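Local coordinates for thioesterase domain-containing protein (Pyrococcus horikoshii, PDB 1IXL) that adopts the hot-dog fold of the thioesterase family and may hydrolyse acyl-CoA thioesters, although its function is not established, at residues Arg7-Thr12 against Ala58-Val63; Lys19-Leu22 against Ala28-Glu31; Gly53-Ala58 against Gly117-Tyr122; Val105-Tyr108 against Val114-Gly117. All blocks are in the same frame, centred on the assembly; numbering follows the deposited sequence.

Contact 1: Arg7-Thr12 against Ala58-Val63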
# COMPACT_ATOMS: atom_id res chain seq x y z
N ARG A 7 -12.79 3.85 -4.81
CA ARG A 7 -13.65 4.84 -4.16
C ARG A 7 -12.95 5.80 -3.19
O ARG A 7 -13.59 6.63 -2.56
CB ARG A 7 -14.77 4.12 -3.40
CG ARG A 7 -15.66 3.25 -4.28
CD ARG A 7 -16.64 2.52 -3.39
NE ARG A 7 -17.54 3.43 -2.70
CZ ARG A 7 -18.11 3.17 -1.52
NH1 ARG A 7 -17.87 2.02 -0.91
NH2 ARG A 7 -18.92 4.06 -0.96
N THR A 8 -11.62 5.70 -3.09
CA THR A 8 -10.87 6.56 -2.18
C THR A 8 -9.45 6.73 -2.66
O THR A 8 -8.98 5.93 -3.47
CB THR A 8 -10.82 5.95 -0.75
OG1 THR A 8 -10.18 6.88 0.15
CG2 THR A 8 -10.01 4.63 -0.75
N HIS A 9 -8.76 7.76 -2.17
CA HIS A 9 -7.37 8.01 -2.51
C HIS A 9 -7.18 8.05 -4.02
O HIS A 9 -6.16 7.59 -4.53
CB HIS A 9 -6.49 6.90 -1.92
CG HIS A 9 -6.25 7.02 -0.44
ND1 HIS A 9 -7.27 7.04 0.48
CD2 HIS A 9 -5.10 7.16 0.26
CE1 HIS A 9 -6.77 7.21 1.69
NE2 HIS A 9 -5.45 7.28 1.59
N LYS A 10 -8.14 8.65 -4.73
CA LYS A 10 -8.12 8.69 -6.19
C LYS A 10 -7.02 9.47 -6.90
O LYS A 10 -6.67 9.14 -8.03
CB LYS A 10 -9.48 9.19 -6.72
CG LYS A 10 -10.66 8.31 -6.37
CD LYS A 10 -11.97 9.02 -6.74
CE LYS A 10 -13.18 8.18 -6.46
NZ LYS A 10 -14.45 8.94 -6.74
N LEU A 11 -6.47 10.49 -6.26
CA LEU A 11 -5.45 11.28 -6.92
C LEU A 11 -4.02 10.89 -6.54
O LEU A 11 -3.07 11.58 -6.89
CB LEU A 11 -5.68 12.76 -6.60
CG LEU A 11 -7.09 13.30 -6.92
CD1 LEU A 11 -7.13 14.80 -6.63
CD2 LEU A 11 -7.44 13.04 -8.40
N THR A 12 -3.88 9.77 -5.84
CA THR A 12 -2.58 9.28 -5.42
C THR A 12 -1.67 9.13 -6.64
O THR A 12 -2.07 8.57 -7.65
CB THR A 12 -2.73 7.93 -4.69
OG1 THR A 12 -3.66 8.09 -3.62
CG2 THR A 12 -1.41 7.47 -4.15
N ALA A 58 -1.96 0.35 -0.79
CA ALA A 58 -2.64 -0.91 -1.06
C ALA A 58 -3.66 -1.21 0.05
O ALA A 58 -4.79 -1.68 -0.20
CB ALA A 58 -1.61 -2.07 -1.18
N ALA A 59 -3.25 -0.93 1.28
CA ALA A 59 -4.09 -1.15 2.45
C ALA A 59 -5.36 -0.28 2.37
O ALA A 59 -6.46 -0.77 2.64
CB ALA A 59 -3.28 -0.81 3.73
N MSE A 60 -5.21 0.98 1.97
CA MSE A 60 -6.35 1.86 1.83
C MSE A 60 -7.31 1.30 0.77
O MSE A 60 -8.53 1.43 0.90
CB MSE A 60 -5.91 3.28 1.41
CG MSE A 60 -4.98 4.02 2.39
SE MSE A 60 -5.71 4.41 4.00
CE MSE A 60 -5.53 2.98 4.75
N LEU A 61 -6.77 0.67 -0.27
CA LEU A 61 -7.65 0.11 -1.32
C LEU A 61 -8.24 -1.23 -0.94
O LEU A 61 -9.26 -1.63 -1.51
CB LEU A 61 -6.93 0.02 -2.68
CG LEU A 61 -6.51 1.40 -3.21
CD1 LEU A 61 -5.96 1.30 -4.64
CD2 LEU A 61 -7.69 2.33 -3.18
N ALA A 62 -7.63 -1.93 0.00
CA ALA A 62 -8.20 -3.19 0.44
C ALA A 62 -9.49 -2.85 1.21
O ALA A 62 -10.42 -3.66 1.25
CB ALA A 62 -7.23 -3.96 1.32
N VAL A 63 -9.55 -1.67 1.81
CA VAL A 63 -10.77 -1.26 2.53
C VAL A 63 -11.67 -0.55 1.53
O VAL A 63 -12.87 -0.78 1.48
CB VAL A 63 -10.45 -0.34 3.71
CG1 VAL A 63 -11.75 0.12 4.40
CG2 VAL A 63 -9.55 -1.09 4.71
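The N-terminal segment ahead of the first strand meets the last turns of the long hot-dog helix here, chiefly through H9 and M60, the latter present as selenomethionine. M60 CG lies over one face of the imidazole as a CH-pi contact, 3.7 Å from the centroid of the H9 ring and 26° off its normal. It is displaced toward the rim, so that H9 NE2 is its nearest ring atom, at 3.4 Å. The M60 chain bends at chi2 (-64°), carrying SE past the ring to an oblique place 4.3 Å from the H9 centroid, and again at chi3, turning the terminal methyl away from the loop. The imidazole is held from its other end by T8, because H9 ND1 donates to T8 OG1 at 2.9 Å and the hydroxyl oxygen lies in the ring plane. T8 OG1 is also hydrogen-bonded to P66 O, which ties the residue that orients the ring to the loop after the helix. L61 crosses T8 at a slant, its CD2 lying 3.8 Å from T8 O and 4.1 Å from T8 CG2. A type I turn from H9 to T12 shapes the loop, and T12 OG1 donates to H9 O at 2.7 Å from above the carbonyl plane. With an alanine in place of H9, T8 OG1 would probably lose its in-plane donor and M60 the flat surface that limits how its chain can turn. The loop thus lies against the helix that the curved antiparallel sheet wraps, the defining pair of the hot-dog fold.

Contact 2: Lys19-Leu22 against Ala28-Glu31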
# COMPACT_ATOMS: atom_id res chain seq x y z
N LYS A 19 0.29 2.19 -8.91
CA LYS A 19 -0.83 2.03 -9.83
C LYS A 19 -1.60 0.80 -9.40
O LYS A 19 -1.07 -0.30 -9.38
CB LYS A 19 -0.30 1.83 -11.26
CG LYS A 19 0.63 2.96 -11.73
CD LYS A 19 1.22 2.66 -13.12
CE LYS A 19 1.98 3.86 -13.67
NZ LYS A 19 2.53 3.60 -15.04
N PRO A 20 -2.87 0.98 -9.01
CA PRO A 20 -3.64 -0.19 -8.58
C PRO A 20 -3.86 -1.09 -9.80
O PRO A 20 -4.16 -0.58 -10.88
CB PRO A 20 -4.95 0.43 -8.06
CG PRO A 20 -4.57 1.88 -7.73
CD PRO A 20 -3.64 2.22 -8.86
N ILE A 21 -3.69 -2.39 -9.64
CA ILE A 21 -3.89 -3.31 -10.76
C ILE A 21 -5.01 -4.27 -10.43
O ILE A 21 -5.46 -5.03 -11.28
CB ILE A 21 -2.59 -4.11 -11.12
CG1 ILE A 21 -2.07 -4.87 -9.90
CG2 ILE A 21 -1.53 -3.16 -11.62
CD1 ILE A 21 -0.81 -5.73 -10.18
N LEU A 22 -5.48 -4.23 -9.19
CA LEU A 22 -6.58 -5.10 -8.80
C LEU A 22 -7.25 -4.61 -7.53
O LEU A 22 -6.59 -4.34 -6.53
CB LEU A 22 -6.08 -6.54 -8.59
CG LEU A 22 -7.15 -7.64 -8.47
CD1 LEU A 22 -6.47 -9.00 -8.63
CD2 LEU A 22 -7.85 -7.58 -7.11
N ALA A 28 -6.65 -5.86 -2.38
CA ALA A 28 -6.17 -4.99 -3.45
C ALA A 28 -4.70 -5.23 -3.75
O ALA A 28 -3.95 -5.69 -2.89
CB ALA A 28 -6.38 -3.54 -3.09
N GLU A 29 -4.31 -4.92 -4.99
CA GLU A 29 -2.94 -5.08 -5.43
C GLU A 29 -2.55 -3.80 -6.16
O GLU A 29 -3.31 -3.30 -7.00
CB GLU A 29 -2.78 -6.30 -6.34
CG GLU A 29 -3.00 -7.63 -5.62
CD GLU A 29 -2.72 -8.83 -6.52
OE1 GLU A 29 -2.32 -8.62 -7.69
OE2 GLU A 29 -2.88 -9.98 -6.04
N VAL A 30 -1.38 -3.29 -5.83
CA VAL A 30 -0.87 -2.05 -6.43
C VAL A 30 0.60 -2.27 -6.78
O VAL A 30 1.35 -2.86 -6.01
CB VAL A 30 -0.97 -0.88 -5.43
CG1 VAL A 30 -0.60 0.42 -6.12
CG2 VAL A 30 -2.38 -0.80 -4.82
N GLU A 31 1.02 -1.81 -7.96
CA GLU A 31 2.40 -2.01 -8.38
C GLU A 31 3.13 -0.68 -8.48
O GLU A 31 2.52 0.37 -8.72
CB GLU A 31 2.45 -2.73 -9.73
CG GLU A 31 1.64 -2.06 -10.82
CD GLU A 31 1.90 -2.67 -12.20
OE1 GLU A 31 2.00 -3.91 -12.29
OE2 GLU A 31 2.00 -1.90 -13.18
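E29 O takes two backbone donors from the neighbouring strand, I21 N at 2.8 Å and L22 N at 3.2 Å, both reaching it from the same face of its carbonyl plane. I21 and L22 thus stand opposite E29 alone, a classic beta bulge, and the ladder moves by one residue. On one side E29 N donates to L22 O; on the other, K19 N donates to E31 O and E31 N to K19 O, each at 2.9 Å. P20, lacking an N-H, occupies the non-hydrogen-bonded position opposite V30 and costs the hairpin no bond.

The bulge also turns the I21 side chain across that of E31, at about a right angle: I21 CG2 approaches E31 CG to 3.4 Å. I21 CG1, held between the backbone N and the carbonyl carbon (chi1 56°), meets E29 CB at 3.9 Å. Both carboxylates have other partners, E31 OE1 in a salt bridge with K86 and E29 OE2 in a hydrogen bond with Y27. An alanine at E31 would leave no carboxylate for K86, whose charge would probably lack this mate, and a gap is likely to open beside I21 CG2. P20 touches L61 and V30 touches L54, both on helix 48-63. The chemistry implies a hairpin locked by main-chain bonds, the face of L22, E29 and E31 mixing aliphatic packing with carboxylates held from outside, while P20 and V30 turn apolar surface to the helix.

Contact 3: Gly53-Ala58 against Gly117-Tyr122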
# COMPACT_ATOMS: atom_id res chain seq x y z
N GLY A 53 5.00 3.64 1.50
CA GLY A 53 3.92 4.39 0.90
C GLY A 53 3.12 3.47 -0.01
O GLY A 53 1.89 3.51 -0.01
N LEU A 54 3.82 2.67 -0.80
CA LEU A 54 3.11 1.73 -1.67
C LEU A 54 2.26 0.77 -0.84
O LEU A 54 1.07 0.54 -1.15
CB LEU A 54 4.10 0.93 -2.53
CG LEU A 54 3.59 -0.38 -3.17
CD1 LEU A 54 2.50 -0.09 -4.19
CD2 LEU A 54 4.75 -1.10 -3.85
N ALA A 55 2.83 0.19 0.21
CA ALA A 55 2.04 -0.74 1.03
C ALA A 55 0.83 -0.05 1.69
O ALA A 55 -0.26 -0.62 1.76
CB ALA A 55 2.93 -1.38 2.11
N ASP A 56 1.04 1.17 2.17
CA ASP A 56 -0.00 1.99 2.83
C ASP A 56 -1.18 2.18 1.84
O ASP A 56 -2.35 1.97 2.19
CB ASP A 56 0.63 3.35 3.20
CG ASP A 56 -0.35 4.35 3.82
OD1 ASP A 56 -1.59 4.12 3.81
OD2 ASP A 56 0.14 5.41 4.32
N TYR A 57 -0.87 2.57 0.62
CA TYR A 57 -1.88 2.78 -0.41
C TYR A 57 -2.65 1.49 -0.72
O TYR A 57 -3.86 1.53 -0.87
CB TYR A 57 -1.20 3.37 -1.68
CG TYR A 57 -2.10 3.68 -2.89
CD1 TYR A 57 -3.39 4.20 -2.74
CD2 TYR A 57 -1.58 3.57 -4.20
CE1 TYR A 57 -4.14 4.61 -3.85
CE2 TYR A 57 -2.31 3.98 -5.31
CZ TYR A 57 -3.59 4.51 -5.13
OH TYR A 57 -4.29 5.00 -6.21
N ALA A 58 -1.96 0.35 -0.79
CA ALA A 58 -2.64 -0.91 -1.06
C ALA A 58 -3.66 -1.21 0.05
O ALA A 58 -4.79 -1.68 -0.20
CB ALA A 58 -1.61 -2.07 -1.18
N GLY A 117 3.71 -6.14 6.71
CA GLY A 117 3.21 -5.31 7.78
C GLY A 117 1.74 -5.42 8.06
O GLY A 117 1.00 -6.00 7.26
N LYS A 118 1.33 -4.89 9.21
CA LYS A 118 -0.07 -4.85 9.60
C LYS A 118 -0.45 -3.38 9.60
O LYS A 118 0.26 -2.55 10.17
CB LYS A 118 -0.26 -5.42 11.01
CG LYS A 118 -0.17 -6.93 11.08
CD LYS A 118 -0.94 -7.46 12.29
CE LYS A 118 -0.54 -8.90 12.58
NZ LYS A 118 -0.07 -9.59 11.34
N PHE A 119 -1.55 -3.05 8.93
CA PHE A 119 -2.01 -1.67 8.85
C PHE A 119 -3.39 -1.58 9.51
O PHE A 119 -4.33 -2.29 9.11
CB PHE A 119 -2.06 -1.23 7.38
CG PHE A 119 -0.70 -1.17 6.73
CD1 PHE A 119 0.02 -2.34 6.49
CD2 PHE A 119 -0.10 0.05 6.45
CE1 PHE A 119 1.33 -2.28 5.96
CE2 PHE A 119 1.19 0.12 5.93
CZ PHE A 119 1.91 -1.03 5.69
N TYR A 120 -3.50 -0.71 10.51
CA TYR A 120 -4.74 -0.51 11.26
C TYR A 120 -5.42 0.71 10.67
O TYR A 120 -4.98 1.86 10.86
CB TYR A 120 -4.43 -0.31 12.76
CG TYR A 120 -3.64 -1.47 13.34
CD1 TYR A 120 -2.33 -1.71 12.94
CD2 TYR A 120 -4.22 -2.33 14.28
CE1 TYR A 120 -1.62 -2.79 13.44
CE2 TYR A 120 -3.51 -3.42 14.78
CZ TYR A 120 -2.21 -3.64 14.36
OH TYR A 120 -1.48 -4.70 14.82
N CYS A 121 -6.49 0.44 9.93
CA CYS A 121 -7.25 1.43 9.19
C CYS A 121 -8.61 1.77 9.81
O CYS A 121 -9.27 0.91 10.41
CB CYS A 121 -7.46 0.92 7.75
SG CYS A 121 -5.97 0.12 7.02
N TYR A 122 -9.02 3.02 9.64
CA TYR A 122 -10.29 3.50 10.19
C TYR A 122 -11.16 4.15 9.15
O TYR A 122 -10.72 5.05 8.44
CB TYR A 122 -10.03 4.53 11.29
CG TYR A 122 -9.39 3.94 12.51
CD1 TYR A 122 -10.16 3.33 13.50
CD2 TYR A 122 -8.01 3.96 12.66
CE1 TYR A 122 -9.57 2.75 14.62
CE2 TYR A 122 -7.40 3.39 13.77
CZ TYR A 122 -8.18 2.78 14.75
OH TYR A 122 -7.58 2.18 15.81
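The phenyl ring of F119 carries this contact: A55 O lies over one of its faces, D56 CA approaches obliquely, and A55 CB meets the far end of the ring. That end is the CZ atom, with A55 CB 3.7 Å from F119 CZ as the apolar touch between side chains. Next to it, F119 CE2 comes within 3.8 Å of D56 CA and 3.9 Å of D56 N, so the ring rests largely against helix backbone. D56 adds its CB, 4.3 Å from F119 CE2, whereas its carboxylate lies farther off. F119 CB points toward the helix, and chi1 (-65°), with CG anti to the carbonyl carbon, brings CZ and CE2 to A55 and D56.

In the hot-dog fold the long helix is cradled by the concave side of a strongly curved antiparallel sheet, and F119 fills part of the interface between the two. The small side chain of A55 allows the helix backbone itself to approach the ring. Neighbouring strands complete the pocket, with L70, A73 and V75 on one strand and V105 on another touching F119. Helix residue A59, one turn after A55, also touches F119. Along the strand the direction of the side chains alternates, and Y120 instead bonds through its hydroxyl to E74 OE1 and makes a cation-pi contact with K72.

Contact 4: Val105-Tyr108 against Val114-Gly117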
# COMPACT_ATOMS: atom_id res chain seq x y z
N VAL A 105 -0.29 -6.55 4.75
CA VAL A 105 0.22 -6.21 3.43
C VAL A 105 1.61 -6.81 3.28
O VAL A 105 2.42 -6.80 4.22
CB VAL A 105 0.34 -4.67 3.21
CG1 VAL A 105 0.83 -4.40 1.81
CG2 VAL A 105 -1.00 -3.98 3.42
N LYS A 106 1.88 -7.34 2.10
CA LYS A 106 3.19 -7.88 1.81
C LYS A 106 3.56 -7.26 0.49
O LYS A 106 2.74 -7.20 -0.43
CB LYS A 106 3.13 -9.42 1.70
CG LYS A 106 3.21 -10.10 3.06
CD LYS A 106 3.63 -11.56 2.92
CE LYS A 106 2.47 -12.50 3.12
NZ LYS A 106 1.97 -12.38 4.51
N VAL A 107 4.78 -6.74 0.40
CA VAL A 107 5.22 -6.14 -0.84
C VAL A 107 6.23 -7.10 -1.45
O VAL A 107 7.16 -7.53 -0.77
CB VAL A 107 5.88 -4.78 -0.60
CG1 VAL A 107 6.35 -4.20 -1.94
CG2 VAL A 107 4.87 -3.83 0.08
N TYR A 108 6.02 -7.44 -2.73
CA TYR A 108 6.88 -8.38 -3.45
C TYR A 108 7.69 -7.79 -4.58
O TYR A 108 7.31 -6.78 -5.19
CB TYR A 108 6.04 -9.50 -4.09
CG TYR A 108 5.19 -10.32 -3.14
CD1 TYR A 108 3.97 -9.82 -2.65
CD2 TYR A 108 5.62 -11.56 -2.68
CE1 TYR A 108 3.21 -10.55 -1.73
CE2 TYR A 108 4.88 -12.30 -1.77
CZ TYR A 108 3.67 -11.79 -1.29
OH TYR A 108 2.95 -12.52 -0.36
N VAL A 114 9.75 -8.04 0.26
CA VAL A 114 10.68 -6.98 0.63
C VAL A 114 10.13 -6.20 1.84
O VAL A 114 10.86 -5.49 2.51
CB VAL A 114 10.95 -5.99 -0.55
CG1 VAL A 114 11.54 -6.75 -1.74
CG2 VAL A 114 9.66 -5.26 -0.97
N LEU A 115 8.82 -6.32 2.08
CA LEU A 115 8.20 -5.67 3.23
C LEU A 115 6.96 -6.44 3.67
O LEU A 115 6.23 -6.96 2.84
CB LEU A 115 7.79 -4.22 2.90
CG LEU A 115 7.07 -3.48 4.06
CD1 LEU A 115 7.39 -1.99 3.99
CD2 LEU A 115 5.53 -3.70 4.01
N GLU A 116 6.73 -6.52 4.98
CA GLU A 116 5.53 -7.17 5.48
C GLU A 116 5.02 -6.30 6.61
O GLU A 116 5.81 -5.76 7.41
CB GLU A 116 5.81 -8.60 6.00
CG GLU A 116 6.99 -8.70 6.98
CD GLU A 116 7.14 -10.07 7.62
OE1 GLU A 116 6.94 -11.08 6.91
OE2 GLU A 116 7.48 -10.13 8.83
N GLY A 117 3.71 -6.14 6.71
CA GLY A 117 3.21 -5.31 7.78
C GLY A 117 1.74 -5.42 8.06
O GLY A 117 1.00 -6.00 7.26
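V107 O accepts from V114 N over 2.8 Å in a nearly straight bond (172° at the hydrogen), with the donor almost on the line of the carbonyl. One residue farther on, V107 N donates to L115 O, also at 2.8 Å. V114 and L115 therefore both face V107, which makes a classic beta bulge in the antiparallel hairpin formed by strands 100-109 and 112-123 of the hot-dog sheet. Beyond the bulge the ladder is regular: V105 and G117 form a hydrogen-bonded pair with two bonds, and K106 faces E116 at the non-hydrogen-bonded position between that pair and V107-L115. There the backbones approach closely enough for CA-H...O contacts, K106 CA to L115 O and E116 CA to V105 O.

The bulge brings two side chains onto V107, one on each of its methyl groups. V107 CG1, anti to the backbone N (chi1 179°), meets V114 CG2 at 3.6 Å, while V107 CG2 meets L115 CD2 at 4.0 Å. V114 CG2 also lies 3.4 Å from V107 O, so this methyl packs beside the very carbonyl that its own backbone N-H binds. V105, V107 and L115 project to the side of the sheet that carries the helix, where A55 touches both valines and T51 touches L115. K106 and E116 project to the other side, and there the opposite charges remain apart, K106 NZ standing 5.7 Å from E116 OE1; the two chains instead meet through their aliphatic stems, K106 CG lying 4.2 Å from E116 CB.

In the fold
From the N terminus, contact 1 opens first and closes on the end of helix 48-63, bringing the leading loop back onto it. The hairpin of contact 2 opens and closes within the stretch of chain that contact 1 closes, and its P20 and A28 pack on L61 of contact 1. Contact 3 starts on the same helix, sharing A58 with contact 1, so these two cross along the chain; it closes only at strand 112-123. Contact 4, a short hairpin, ends on that strand as well and shares G117 with contact 3; A55 of contact 3 also touches V105 and V107 of contact 4. Contacts 2 and 4 lie in one sheet, their centres about 14 Å apart, and the helix bridges them.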